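Exocyst complex component EXO70 (Saccharomyces cerevisiae, PDB 2B1E) helps assemble the exocyst complex, which tethers secretory vesicles to the sites of exocytosis. Local coordinates at residues 87-90 and 91-95. Residues are numbered along the deposited sequence; the frame is centred on the assembly and turned at random.
Sequences RVYF and ISILN
The ring of F90 and the side chain of L94, one helical turn further on, meet at a slant, CE2 of F90 3.6 Å from CD1 of L94. F90 CG lies anti to the backbone N (chi1 -174°), which brings the ring back from the N-terminal lean of CB and stands it out from the helix, within reach of L94; L94 in turn sends CG back beside its own backbone N, so that one methyl slants against the CD2–CE2 side of the ring. The next face round the helix repeats the scheme: the Y89 ring, also with CG anti to N, reaches CD1 of I93 from CE2 at 3.7 Å, while its hydroxyl is held by N34. Beneath these pairs the backbone N-H groups of I91 to L94 hydrogen-bond to the carbonyls four residues earlier, from I91 N to R87 O (2.9 Å) to L94 N to F90 O (3.1 Å). I91 lays CG1 alongside the first of these carbonyls, 3.2 Å from R87 O, and the R87 guanidinium turns away to a salt bridge with E135. F90 and L94 both rest on L123 of helix 117-132, and F90 also reaches I139 and I142 of helix 136-155. Cut back to an alanine, F90 would be likely to leave L94 CD1 without its aromatic neighbour and a gap where the ring meets those two helices. This is i/i+4 side-chain packing in the last turns of helix 66-94, F90 and L94 on the buried side, Y89 and I93 on a partly exposed one, within the helical bundle of the rod-shaped Exo70 fold.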
loop_
_atom_site.group_PDB
_atom_site.type_symbol
_atom_site.label_atom_id
_atom_site.label_comp_id
_atom_site.label_asym_id
_atom_site.label_seq_id
_atom_site.Cartn_x
_atom_site.Cartn_y
_atom_site.Cartn_z
ATOM N N ARG A 87 20.766 -24.952 -38.443
ATOM C CA ARG A 87 20.436 -24.853 -37.032
ATOM C C ARG A 87 21.602 -24.271 -36.246
ATOM O O ARG A 87 21.401 -23.432 -35.378
ATOM C CB ARG A 87 20.072 -26.222 -36.462
ATOM C CG ARG A 87 18.774 -26.777 -37.005
ATOM C CD ARG A 87 18.380 -28.076 -36.311
ATOM N NE ARG A 87 17.427 -28.793 -37.144
ATOM C CZ ARG A 87 17.758 -29.759 -37.995
ATOM N NH1 ARG A 87 19.024 -30.142 -38.114
ATOM N NH2 ARG A 87 16.824 -30.316 -38.754
ATOM N N VAL A 88 22.814 -24.739 -36.536
ATOM C CA VAL A 88 24.011 -24.230 -35.861
ATOM C C VAL A 88 24.106 -22.717 -36.083
ATOM O O VAL A 88 24.355 -21.933 -35.158
ATOM C CB VAL A 88 25.310 -24.890 -36.436
ATOM C CG1 VAL A 88 26.544 -24.187 -35.872
ATOM C CG2 VAL A 88 25.341 -26.364 -36.083
ATOM N N TYR A 89 23.902 -22.318 -37.327
ATOM C CA TYR A 89 23.964 -20.914 -37.721
ATOM C C TYR A 89 22.885 -20.094 -37.006
ATOM O O TYR A 89 23.128 -18.964 -36.575
ATOM C CB TYR A 89 23.772 -20.808 -39.236
ATOM C CG TYR A 89 24.205 -19.491 -39.835
ATOM C CD1 TYR A 89 25.544 -19.245 -40.126
ATOM C CD2 TYR A 89 23.270 -18.505 -40.145
ATOM C CE1 TYR A 89 25.945 -18.051 -40.721
ATOM C CE2 TYR A 89 23.651 -17.317 -40.735
ATOM C CZ TYR A 89 24.994 -17.096 -41.025
ATOM O OH TYR A 89 25.370 -15.936 -41.647
ATOM N N PHE A 90 21.689 -20.670 -36.917
ATOM C CA PHE A 90 20.543 -20.043 -36.258
ATOM C C PHE A 90 20.869 -19.787 -34.780
ATOM O O PHE A 90 20.709 -18.673 -34.265
ATOM C CB PHE A 90 19.334 -20.984 -36.374
ATOM C CG PHE A 90 18.029 -20.409 -35.860
ATOM C CD1 PHE A 90 17.335 -19.436 -36.583
ATOM C CD2 PHE A 90 17.453 -20.905 -34.687
ATOM C CE1 PHE A 90 16.080 -18.972 -36.146
ATOM C CE2 PHE A 90 16.202 -20.449 -34.242
ATOM C CZ PHE A 90 15.518 -19.481 -34.976
ATOM N N ILE A 91 21.323 -20.835 -34.111
ATOM C CA ILE A 91 21.673 -20.779 -32.695
ATOM C C ILE A 91 22.829 -19.802 -32.457
ATOM O O ILE A 91 22.878 -19.095 -31.449
ATOM C CB ILE A 91 22.067 -22.193 -32.197
ATOM C CG1 ILE A 91 20.830 -23.109 -32.205
ATOM C CG2 ILE A 91 22.638 -22.117 -30.805
ATOM C CD1 ILE A 91 21.143 -24.588 -31.942
ATOM N N SER A 92 23.762 -19.758 -33.394
ATOM C CA SER A 92 24.888 -18.859 -33.253
ATOM C C SER A 92 24.435 -17.393 -33.253
ATOM O O SER A 92 24.864 -16.605 -32.412
ATOM C CB SER A 92 25.889 -19.101 -34.384
ATOM O OG SER A 92 26.957 -18.193 -34.279
ATOM N N ILE A 93 23.575 -17.027 -34.200
ATOM C CA ILE A 93 23.082 -15.657 -34.269
ATOM C C ILE A 93 22.347 -15.305 -32.980
ATOM O O ILE A 93 22.545 -14.227 -32.409
ATOM C CB ILE A 93 22.121 -15.464 -35.459
ATOM C CG1 ILE A 93 22.890 -15.579 -36.772
ATOM C CG2 ILE A 93 21.452 -14.101 -35.386
ATOM C CD1 ILE A 93 22.029 -15.406 -38.006
ATOM N N LEU A 94 21.497 -16.217 -32.518
ATOM C CA LEU A 94 20.743 -15.985 -31.296
ATOM C C LEU A 94 21.678 -15.755 -30.111
ATOM O O LEU A 94 21.374 -14.965 -29.213
ATOM C CB LEU A 94 19.814 -17.170 -30.999
ATOM C CG LEU A 94 18.609 -17.349 -31.932
ATOM C CD1 LEU A 94 17.837 -18.613 -31.565
ATOM C CD2 LEU A 94 17.708 -16.131 -31.833
ATOM N N ASN A 95 22.820 -16.433 -30.110
ATOM C CA ASN A 95 23.756 -16.266 -29.009
ATOM C C ASN A 95 24.796 -15.164 -29.220
ATOM O O ASN A 95 25.762 -15.056 -28.461
ATOM C CB ASN A 95 24.428 -17.597 -28.691
ATOM C CG ASN A 95 23.488 -18.558 -27.992
ATOM O OD1 ASN A 95 22.864 -19.417 -28.619
ATOM N ND2 ASN A 95 23.364 -18.403 -26.687
#